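Side-chain contacts in phosphodiesterase (Salpingoeca rosetta, PDB 7CJ3), which belongs to the bacteriorhodopsin-like family of helical membrane proteins and holds a bound retinal within its transmembrane domain: residues B[128-133]-B[252-257]; B[60-65]-B[107-112]; B[89-94]-B[270-275]. All coordinates share one frame; numbering follows the deposited sequence.

Contact 1: B[128-133]-B[252-257]; sequences LMRYAE and VGEAMN. With OLC ((2R)-2,3-dihydroxypropyl (9Z)-octadec-9-enoate), chain L.
R130 and E254 form a buried salt bridge between two helices of the retinal-binding bundle, 128-149 and 250-277. The nearest CA pair, R130 and N257, is 9.7 Å apart, so long polar side chains span the gap. R130 sends CG anti to its own N (chi1 -170°) and bends at chi3, which presents both terminal nitrogens to the carboxylate. The grip is end-on and bidentate: NH1 of R130 donates to OE2 of E254 at 2.6 Å, while NH2 of R130 reaches OE1 of E254 at 2.9 Å. A weak third bond runs from NH2 to OE2. The match is not coplanar, since guanidinium and carboxylate planes lie 55° apart: OE1 is met on its syn lone pair, whereas OE2 is approached on the syn side but 34° out of the carboxylate plane. ND2 of N257 lies over one guanidinium face, 3.8 Å above the plane and displaced toward the rim; the same ND2 makes a weak hydrogen bond to OE1 of E254. Beyond the two segments, R243 adds a second salt bridge at OE1 and the Y62 hydroxyl a hydrogen bond at OE2, so two cationic groups probably stabilise a charged carboxylate here. One residue on from R130, Y131 touches retinal. The geometry is that of a bidentate arginine-carboxylate bridge between helices, set beside the chromophore pocket of a microbial-rhodopsin fold.

Contact 2: B[60-65]-B[107-112]; sequences SFYGAT and LSMATL. With OLC ((2R)-2,3-dihydroxypropyl (9Z)-octadec-9-enoate), chain D; OLC ((2R)-2,3-dihydroxypropyl (9Z)-octadec-9-enoate), chain L.
M109 lays its terminal methyl over the ring of Y62, and this aromatic contact dominates the junction of helices 58-81 and 86-111. CE of M109 stands 3.8 Å from the centroid of the Y62 ring and only 13° off the ring normal, which identifies a CH-pi contact over the face. SD of M109 follows behind at 5.1 Å from the same centroid, also above the face, making the pair a Met-aromatic contact in which the methyl is the nearer partner. The bend at chi3 of M109 turns CE in over the ring, and CB of M109 comes 3.9 Å from CD2 of Y62.

The aliphatic part centres on A110. Its CB meets CB of Y62 at 3.8 Å and the backbone N of G63 at 3.6 Å. Such small groups fit a close pairing: the two segment axes approach to 7.7 Å and run roughly antiparallel, at 148°.

Two OLC molecules touch other parts of helix 58-81. One passes G63, whose CA is 4.0 Å from C8 of that OLC (chain D). C10 of the other, OLC (chain L), lies over one face of the F61 ring, offset toward the rim; separately, CE1 of F61 is 3.9 Å from C3 of the same molecule. S60, F61 and A64 also pack on the second subunit.

T65 OG1 donates to the F61 carbonyl oxygen within its own helix, whereas the Y62 hydroxyl reaches out to E254 on helix 250-277. No hydrogen bond crosses between the segments, which implies that dispersion and weak CH-pi attraction join them, while the one phenolic group is satisfied by a third helix.

Contact 3: B[89-94]-B[270-275]; sequences RVLSGI and MIMVNC
M272 reaches across from helix 250-277 and ends against L91 and S92 of helix 86-111. Apolar packing accounts for the contact. SD of M272 lies 3.4 Å from CB of L91 and 4.0 Å from CD1 of L91, with the two side chains crossing at about a right angle. The bend at chi3 turns the methyl across helix 86-111, from CB of L91 to S92, where CE of M272 comes 3.7 Å from the backbone N of S92 and 3.9 Å from CB of S92. The nearest CA atoms, those of S92 and M272, are 8.0 Å apart, so the methionine supplies most of the bridge; the buried surface is a modest 118 Å².

Polar bonding does not cross the interface. With chi1 at 56°, OG of S92 sits between its backbone N and carbonyl carbon and turns back to its own helix, where it hydrogen-bonds the carbonyl oxygen of K88.

Around this pair, helix 128-149 lies against the L91 side: L147 packs on its side chain and W144 NE1 hydrogen-bonds its carbonyl oxygen. L217 touches M272, helix 219-233 covers I271 and C275, and the second subunit packs against M270, V273 and N274 on helix 250-277.

All three contacts are buried, but they differ in distance from the chain's centre and in chemistry. Contact 1 lies nearest the chain's centre, at about 10 Å, and is ionic; contacts 2 and 3, each centred about 16 Å out, are apolar, and both have neighbours in the second subunit. Contacts 1 and 2 adjoin through the Y62–E254 hydrogen bond, M109 SD packs near the backbone of R130, and both border the same OLC molecule. Contact 3 is separate, its centre about 25 Å from that of contact 1, yet it shares helix 250-277 with contact 1 and helix 86-111 with contact 2, so each of these two helices meets different partners near different ends of the bundle.

Contact 1: B[128-133]-B[252-257]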
loop_
_atom_site.group_PDB
_atom_site.type_symbol
_atom_site.label_atom_id
_atom_site.label_comp_id
_atom_site.label_asym_id
_atom_site.label_seq_id
_atom_site.Cartn_x
_atom_site.Cartn_y
_atom_site.Cartn_z
ATOM N N LEU B 128 -12.028 2.889 -19.639
ATOM C CA LEU B 128 -13.217 3.682 -19.229
ATOM C C LEU B 128 -13.496 3.473 -17.731
ATOM O O LEU B 128 -14.093 4.365 -17.069
ATOM C CB LEU B 128 -14.376 3.212 -20.106
ATOM C CG LEU B 128 -14.266 3.637 -21.578
ATOM C CD1 LEU B 128 -15.172 2.794 -22.478
ATOM C CD2 LEU B 128 -14.586 5.124 -21.723
ATOM N N MET B 129 -13.037 2.348 -17.190
ATOM C CA MET B 129 -13.179 2.017 -15.744
ATOM C C MET B 129 -12.306 2.959 -14.899
ATOM O O MET B 129 -12.827 3.505 -13.914
ATOM C CB MET B 129 -12.827 0.552 -15.466
ATOM C CG MET B 129 -13.053 0.135 -14.024
ATOM S SD MET B 129 -14.776 0.133 -13.488
ATOM C CE MET B 129 -15.185 -1.525 -14.033
ATOM N N ARG B 130 -11.054 3.199 -15.291
ATOM C CA ARG B 130 -10.199 4.198 -14.595
ATOM C C ARG B 130 -10.892 5.566 -14.657
ATOM O O ARG B 130 -11.082 6.166 -13.575
ATOM C CB ARG B 130 -8.774 4.255 -15.128
ATOM C CG ARG B 130 -7.855 5.108 -14.258
ATOM C CD ARG B 130 -6.372 4.842 -14.517
ATOM N NE ARG B 130 -6.069 4.837 -15.942
ATOM C CZ ARG B 130 -5.110 4.112 -16.522
ATOM N NH1 ARG B 130 -4.285 3.352 -15.803
ATOM N NH2 ARG B 130 -4.953 4.171 -17.830
ATOM N N TYR B 131 -11.312 6.008 -15.846
ATOM C CA TYR B 131 -12.042 7.293 -16.013
ATOM C C TYR B 131 -13.305 7.292 -15.128
ATOM O O TYR B 131 -13.517 8.294 -14.408
ATOM C CB TYR B 131 -12.324 7.569 -17.496
ATOM C CG TYR B 131 -11.165 8.166 -18.257
ATOM C CD1 TYR B 131 -10.786 9.505 -18.073
ATOM C CD2 TYR B 131 -10.456 7.422 -19.191
ATOM C CE1 TYR B 131 -9.729 10.071 -18.769
ATOM C CE2 TYR B 131 -9.403 7.975 -19.910
ATOM C CZ TYR B 131 -9.035 9.301 -19.700
ATOM O OH TYR B 131 -7.997 9.845 -20.416
ATOM N N ALA B 132 -14.072 6.199 -15.100
ATOM C CA ALA B 132 -15.268 6.054 -14.235
ATOM C C ALA B 132 -14.924 6.236 -12.761
ATOM O O ALA B 132 -15.581 7.016 -12.085
ATOM C CB ALA B 132 -15.912 4.708 -14.465
ATOM N N GLU B 133 -13.945 5.493 -12.260
ATOM C CA GLU B 133 -13.379 5.677 -10.896
ATOM C C GLU B 133 -13.058 7.165 -10.616
ATOM O O GLU B 133 -13.506 7.716 -9.580
ATOM C CB GLU B 133 -12.096 4.853 -10.798
ATOM C CG GLU B 133 -11.417 4.993 -9.452
ATOM C CD GLU B 133 -9.905 5.149 -9.497
ATOM O OE1 GLU B 133 -9.271 4.567 -10.406
ATOM O OE2 GLU B 133 -9.372 5.860 -8.616
ATOM N N VAL B 252 4.807 1.734 -19.256
ATOM C CA VAL B 252 5.500 2.710 -18.357
ATOM C C VAL B 252 4.476 3.726 -17.842
ATOM O O VAL B 252 4.462 3.972 -16.641
ATOM C CB VAL B 252 6.714 3.378 -19.054
ATOM C CG1 VAL B 252 7.145 4.667 -18.354
ATOM C CG2 VAL B 252 7.916 2.426 -19.168
ATOM N N GLY B 253 3.610 4.256 -18.715
ATOM C CA GLY B 253 2.512 5.176 -18.341
ATOM C C GLY B 253 1.513 4.570 -17.352
ATOM O O GLY B 253 1.089 5.288 -16.404
ATOM N N GLU B 254 1.119 3.307 -17.563
ATOM C CA GLU B 254 0.145 2.591 -16.693
ATOM C C GLU B 254 0.712 2.480 -15.275
ATOM O O GLU B 254 -0.041 2.760 -14.301
ATOM C CB GLU B 254 -0.204 1.241 -17.327
ATOM C CG GLU B 254 -1.120 1.399 -18.541
ATOM C CD GLU B 254 -2.316 2.290 -18.255
ATOM O OE1 GLU B 254 -2.269 3.461 -18.632
ATOM O OE2 GLU B 254 -3.263 1.833 -17.605
ATOM N N ALA B 255 2.006 2.158 -15.168
ATOM C CA ALA B 255 2.745 2.072 -13.889
ATOM C C ALA B 255 2.662 3.423 -13.173
ATOM O O ALA B 255 2.247 3.482 -12.019
ATOM C CB ALA B 255 4.171 1.655 -14.147
ATOM N N MET B 256 3.013 4.499 -13.868
ATOM C CA MET B 256 3.032 5.845 -13.246
ATOM C C MET B 256 1.607 6.184 -12.787
ATOM O O MET B 256 1.463 6.732 -11.679
ATOM C CB MET B 256 3.575 6.891 -14.221
ATOM C CG MET B 256 5.045 6.657 -14.562
ATOM S SD MET B 256 5.752 7.744 -15.862
ATOM C CE MET B 256 5.250 9.373 -15.305
ATOM N N ASN B 257 0.583 5.797 -13.567
ATOM C CA ASN B 257 -0.830 6.121 -13.255
ATOM C C ASN B 257 -1.238 5.447 -11.943
ATOM O O ASN B 257 -1.792 6.150 -11.068
ATOM C CB ASN B 257 -1.756 5.734 -14.394
ATOM C CG ASN B 257 -1.804 6.781 -15.482
ATOM O OD1 ASN B 257 -1.900 7.977 -15.212
ATOM N ND2 ASN B 257 -1.787 6.327 -16.722
HETATM C C18 OLC L . 1.674 1.728 -3.577
HETATM C C10 OLC L . 3.579 -0.049 -10.698
HETATM C C9 OLC L . 4.904 0.176 -10.612
HETATM C C17 OLC L . 0.743 1.179 -4.654
HETATM C C11 OLC L . 2.809 -1.003 -9.817
HETATM C C8 OLC L . 5.699 -0.553 -9.555
HETATM C C24 OLC L . 10.242 -6.527 -18.741
HETATM C C16 OLC L . 1.149 -0.223 -4.914
HETATM C C12 OLC L . 1.662 -0.204 -9.334
HETATM C C7 OLC L . 7.102 -0.036 -9.520
HETATM C C15 OLC L . 2.491 -0.214 -5.647
HETATM C C13 OLC L . 1.378 -0.445 -7.886
HETATM C C6 OLC L . 7.759 -0.203 -10.883
HETATM C C14 OLC L . 2.443 0.264 -7.099
HETATM C C5 OLC L . 7.878 -1.606 -11.426
HETATM C C4 OLC L . 7.372 -1.574 -12.837
HETATM C C3 OLC L . 7.666 -2.907 -13.516
HETATM C C2 OLC L . 9.140 -3.114 -13.795
HETATM C C21 OLC L . 10.425 -4.740 -17.101
HETATM C C1 OLC L . 9.277 -3.452 -15.252
HETATM C C22 OLC L . 9.793 -6.099 -17.323
HETATM O O19 OLC L . 8.497 -2.919 -16.039
HETATM O O25 OLC L . 9.344 -7.481 -19.345
HETATM O O23 OLC L . 10.139 -7.030 -16.232
HETATM O O20 OLC L . 10.300 -4.402 -15.717
#

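Contact 2: B[60-65]-B[107-112]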
loop_
_atom_site.group_PDB
_atom_site.type_symbol
_atom_site.label_atom_id
_atom_site.label_comp_id
_atom_site.label_asym_id
_atom_site.label_seq_id
_atom_site.Cartn_x
_atom_site.Cartn_y
_atom_site.Cartn_z
ATOM N N SER B 60 -0.604 -7.436 -13.276
ATOM C CA SER B 60 0.211 -7.300 -12.046
ATOM C C SER B 60 0.011 -5.919 -11.461
ATOM O O SER B 60 -0.178 -5.824 -10.252
ATOM C CB SER B 60 1.662 -7.508 -12.359
ATOM O OG SER B 60 1.929 -8.868 -12.682
ATOM N N PHE B 61 0.086 -4.889 -12.313
ATOM C CA PHE B 61 -0.031 -3.466 -11.914
ATOM C C PHE B 61 -1.384 -3.229 -11.236
ATOM O O PHE B 61 -1.410 -2.764 -10.087
ATOM C CB PHE B 61 0.159 -2.574 -13.133
ATOM C CG PHE B 61 1.526 -2.585 -13.768
ATOM C CD1 PHE B 61 2.593 -3.259 -13.193
ATOM C CD2 PHE B 61 1.753 -1.862 -14.930
ATOM C CE1 PHE B 61 3.843 -3.270 -13.808
ATOM C CE2 PHE B 61 3.000 -1.859 -15.537
ATOM C CZ PHE B 61 4.042 -2.566 -14.972
ATOM N N TYR B 62 -2.466 -3.620 -11.912
ATOM C CA TYR B 62 -3.866 -3.464 -11.440
ATOM C C TYR B 62 -4.058 -4.321 -10.174
ATOM O O TYR B 62 -4.497 -3.756 -9.140
ATOM C CB TYR B 62 -4.846 -3.702 -12.604
ATOM C CG TYR B 62 -4.548 -2.897 -13.852
ATOM C CD1 TYR B 62 -4.024 -1.609 -13.793
ATOM C CD2 TYR B 62 -4.772 -3.429 -15.113
ATOM C CE1 TYR B 62 -3.712 -0.897 -14.942
ATOM C CE2 TYR B 62 -4.467 -2.736 -16.278
ATOM C CZ TYR B 62 -3.936 -1.458 -16.197
ATOM O OH TYR B 62 -3.629 -0.775 -17.350
ATOM N N GLY B 63 -3.674 -5.595 -10.213
ATOM C CA GLY B 63 -3.725 -6.476 -9.042
ATOM C C GLY B 63 -3.083 -5.803 -7.858
ATOM O O GLY B 63 -3.753 -5.616 -6.830
ATOM N N ALA B 64 -1.828 -5.372 -8.014
ATOM C CA ALA B 64 -1.000 -4.802 -6.935
ATOM C C ALA B 64 -1.669 -3.546 -6.395
ATOM O O ALA B 64 -1.735 -3.379 -5.154
ATOM C CB ALA B 64 0.365 -4.481 -7.448
ATOM N N THR B 65 -2.133 -2.677 -7.292
ATOM C CA THR B 65 -2.783 -1.403 -6.917
ATOM C C THR B 65 -4.002 -1.739 -6.076
ATOM O O THR B 65 -4.291 -1.017 -5.061
ATOM C CB THR B 65 -3.160 -0.597 -8.153
ATOM O OG1 THR B 65 -2.016 -0.554 -8.992
ATOM C CG2 THR B 65 -3.582 0.816 -7.831
ATOM N N LEU B 107 -9.386 -3.980 -9.100
ATOM C CA LEU B 107 -9.627 -5.454 -9.069
ATOM C C LEU B 107 -10.272 -5.875 -10.390
ATOM O O LEU B 107 -9.822 -6.875 -10.965
ATOM C CB LEU B 107 -10.527 -5.837 -7.884
ATOM C CG LEU B 107 -10.910 -7.321 -7.790
ATOM C CD1 LEU B 107 -9.703 -8.232 -7.803
ATOM C CD2 LEU B 107 -11.677 -7.624 -6.521
ATOM N N SER B 108 -11.279 -5.112 -10.824
ATOM C CA SER B 108 -12.066 -5.287 -12.075
ATOM C C SER B 108 -11.148 -5.318 -13.302
ATOM O O SER B 108 -11.213 -6.277 -14.103
ATOM C CB SER B 108 -13.095 -4.178 -12.147
ATOM O OG SER B 108 -14.052 -4.324 -11.118
ATOM N N MET B 109 -10.287 -4.308 -13.415
ATOM C CA MET B 109 -9.322 -4.128 -14.526
ATOM C C MET B 109 -8.362 -5.320 -14.636
ATOM O O MET B 109 -8.099 -5.765 -15.786
ATOM C CB MET B 109 -8.583 -2.801 -14.348
ATOM C CG MET B 109 -9.521 -1.600 -14.678
ATOM S SD MET B 109 -8.803 0.017 -14.465
ATOM C CE MET B 109 -7.397 -0.057 -15.552
ATOM N N ALA B 110 -7.926 -5.874 -13.508
ATOM C CA ALA B 110 -7.003 -7.038 -13.431
ATOM C C ALA B 110 -7.689 -8.362 -13.820
ATOM O O ALA B 110 -6.980 -9.204 -14.387
ATOM C CB ALA B 110 -6.414 -7.138 -12.033
ATOM N N THR B 111 -8.974 -8.554 -13.473
ATOM C CA THR B 111 -9.668 -9.882 -13.424
ATOM C C THR B 111 -10.752 -10.038 -14.496
ATOM O O THR B 111 -11.052 -11.199 -14.830
ATOM C CB THR B 111 -10.363 -10.185 -12.076
ATOM O OG1 THR B 111 -11.163 -9.085 -11.627
ATOM C CG2 THR B 111 -9.373 -10.586 -10.993
ATOM N N LEU B 112 -11.386 -8.951 -14.952
ATOM C CA LEU B 112 -12.556 -9.053 -15.870
ATOM C C LEU B 112 -12.188 -8.491 -17.243
ATOM O O LEU B 112 -11.210 -7.722 -17.327
ATOM C CB LEU B 112 -13.778 -8.340 -15.276
ATOM C CG LEU B 112 -14.161 -8.738 -13.858
ATOM C CD1 LEU B 112 -15.172 -7.798 -13.265
ATOM C CD2 LEU B 112 -14.690 -10.149 -13.826
HETATM C C18 OLC D . 0.132 -4.041 -1.308
HETATM C C10 OLC D . -0.582 -9.268 -7.803
HETATM C C9 OLC D . -1.727 -9.925 -8.038
HETATM C C17 OLC D . 1.180 -4.261 -2.366
HETATM C C11 OLC D . 0.032 -9.055 -6.435
HETATM C C8 OLC D . -2.138 -10.069 -9.496
HETATM C C16 OLC D . 0.846 -5.457 -3.239
HETATM C C12 OLC D . 1.571 -8.894 -6.521
HETATM C C7 OLC D . -1.060 -10.852 -10.294
HETATM C C15 OLC D . 2.085 -6.198 -3.718
HETATM C C13 OLC D . 2.090 -7.640 -5.834
HETATM C C6 OLC D . -1.588 -11.588 -11.544
HETATM C C14 OLC D . 1.755 -7.522 -4.360
HETATM C C5 OLC D . -0.554 -11.824 -12.666
HETATM C C18 OLC L . 1.674 1.728 -3.577
HETATM C C10 OLC L . 3.579 -0.049 -10.698
HETATM C C9 OLC L . 4.904 0.176 -10.612
HETATM C C17 OLC L . 0.743 1.179 -4.654
HETATM C C11 OLC L . 2.809 -1.003 -9.817
HETATM C C8 OLC L . 5.699 -0.553 -9.555
HETATM C C24 OLC L . 10.242 -6.527 -18.741
HETATM C C16 OLC L . 1.149 -0.223 -4.914
HETATM C C12 OLC L . 1.662 -0.204 -9.334
HETATM C C7 OLC L . 7.102 -0.036 -9.520
HETATM C C15 OLC L . 2.491 -0.214 -5.647
HETATM C C13 OLC L . 1.378 -0.445 -7.886
HETATM C C6 OLC L . 7.759 -0.203 -10.883
HETATM C C14 OLC L . 2.443 0.264 -7.099
HETATM C C5 OLC L . 7.878 -1.606 -11.426
HETATM C C4 OLC L . 7.372 -1.574 -12.837
HETATM C C3 OLC L . 7.666 -2.907 -13.516
HETATM C C2 OLC L . 9.140 -3.114 -13.795
HETATM C C21 OLC L . 10.425 -4.740 -17.101
HETATM C C1 OLC L . 9.277 -3.452 -15.252
HETATM C C22 OLC L . 9.793 -6.099 -17.323
HETATM O O19 OLC L . 8.497 -2.919 -16.039
HETATM O O25 OLC L . 9.344 -7.481 -19.345
HETATM O O23 OLC L . 10.139 -7.030 -16.232
HETATM O O20 OLC L . 10.300 -4.402 -15.717
#

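Contact 3: B[89-94]-B[270-275]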
loop_
_atom_site.group_PDB
_atom_site.type_symbol
_atom_site.label_atom_id
_atom_site.label_comp_id
_atom_site.label_asym_id
_atom_site.label_seq_id
_atom_site.Cartn_x
_atom_site.Cartn_y
_atom_site.Cartn_z
ATOM N N ARG B 89 -14.713 11.904 11.910
ATOM C CA ARG B 89 -15.467 10.715 11.447
ATOM C C ARG B 89 -15.924 10.951 10.020
ATOM O O ARG B 89 -15.678 10.086 9.164
ATOM C CB ARG B 89 -16.655 10.421 12.373
ATOM N N VAL B 90 -16.520 12.124 9.777
ATOM C CA VAL B 90 -17.089 12.542 8.467
ATOM C C VAL B 90 -15.975 12.509 7.424
ATOM O O VAL B 90 -16.183 11.981 6.335
ATOM C CB VAL B 90 -17.728 13.938 8.546
ATOM C CG1 VAL B 90 -17.331 14.825 7.380
ATOM C CG2 VAL B 90 -19.240 13.835 8.645
ATOM N N LEU B 91 -14.798 13.037 7.768
ATOM C CA LEU B 91 -13.670 13.186 6.827
ATOM C C LEU B 91 -13.044 11.819 6.591
ATOM O O LEU B 91 -12.710 11.585 5.434
ATOM C CB LEU B 91 -12.665 14.207 7.365
ATOM C CG LEU B 91 -13.148 15.662 7.371
ATOM C CD1 LEU B 91 -12.206 16.530 8.213
ATOM C CD2 LEU B 91 -13.305 16.222 5.942
ATOM N N SER B 92 -12.896 10.960 7.609
ATOM C CA SER B 92 -12.256 9.622 7.463
ATOM C C SER B 92 -13.209 8.660 6.739
ATOM O O SER B 92 -12.710 7.723 6.085
ATOM C CB SER B 92 -11.794 9.060 8.770
ATOM O OG SER B 92 -12.863 8.977 9.708
ATOM N N GLY B 93 -14.525 8.900 6.856
ATOM C CA GLY B 93 -15.592 8.119 6.196
ATOM C C GLY B 93 -15.542 8.277 4.688
ATOM O O GLY B 93 -15.567 7.223 3.990
ATOM N N ILE B 94 -15.422 9.520 4.202
ATOM C CA ILE B 94 -15.376 9.870 2.740
ATOM C C ILE B 94 -14.135 9.226 2.096
ATOM O O ILE B 94 -14.213 8.754 0.930
ATOM C CB ILE B 94 -15.432 11.398 2.506
ATOM C CG1 ILE B 94 -16.615 12.052 3.232
ATOM C CG2 ILE B 94 -15.455 11.718 1.027
ATOM C CD1 ILE B 94 -16.927 13.471 2.846
ATOM N N MET B 270 -2.890 9.812 5.134
ATOM C CA MET B 270 -1.644 9.932 5.944
ATOM C C MET B 270 -1.646 11.278 6.689
ATOM O O MET B 270 -1.249 11.290 7.863
ATOM C CB MET B 270 -0.390 9.797 5.075
ATOM C CG MET B 270 -0.003 8.361 4.765
ATOM S SD MET B 270 1.226 8.165 3.398
ATOM C CE MET B 270 2.462 9.431 3.711
ATOM N N ILE B 271 -2.087 12.363 6.052
ATOM C CA ILE B 271 -2.006 13.751 6.606
ATOM C C ILE B 271 -3.063 13.918 7.717
ATOM O O ILE B 271 -2.780 14.621 8.717
ATOM C CB ILE B 271 -2.114 14.821 5.485
ATOM C CG1 ILE B 271 -0.801 14.944 4.700
ATOM C CG2 ILE B 271 -2.566 16.173 6.026
ATOM C CD1 ILE B 271 -0.938 15.572 3.326
ATOM N N MET B 272 -4.222 13.274 7.592
ATOM C CA MET B 272 -5.303 13.405 8.596
ATOM C C MET B 272 -5.086 12.441 9.775
ATOM O O MET B 272 -5.486 12.798 10.893
ATOM C CB MET B 272 -6.669 13.177 7.959
ATOM C CG MET B 272 -7.711 14.042 8.618
ATOM S SD MET B 272 -9.344 13.794 7.983
ATOM C CE MET B 272 -9.394 12.011 7.812
ATOM N N VAL B 273 -4.451 11.288 9.565
ATOM C CA VAL B 273 -3.942 10.411 10.665
ATOM C C VAL B 273 -3.106 11.249 11.653
ATOM O O VAL B 273 -3.228 11.035 12.870
ATOM C CB VAL B 273 -3.118 9.239 10.097
ATOM C CG1 VAL B 273 -2.197 8.611 11.142
ATOM C CG2 VAL B 273 -4.009 8.189 9.454
ATOM N N ASN B 274 -2.280 12.157 11.131
ATOM C CA ASN B 274 -1.377 13.047 11.899
ATOM C C ASN B 274 -2.193 14.077 12.690
ATOM O O ASN B 274 -1.835 14.331 13.854
ATOM C CB ASN B 274 -0.382 13.748 10.965
ATOM C CG ASN B 274 0.678 14.529 11.709
ATOM O OD1 ASN B 274 1.663 13.950 12.170
ATOM N ND2 ASN B 274 0.480 15.832 11.837
ATOM N N CYS B 275 -3.223 14.674 12.079
ATOM C CA CYS B 275 -4.153 15.641 12.728
ATOM C C CYS B 275 -4.830 15.039 13.956
ATOM O O CYS B 275 -5.038 15.776 14.923
ATOM C CB CYS B 275 -5.243 16.082 11.773
ATOM S SG CYS B 275 -4.616 17.234 10.541
#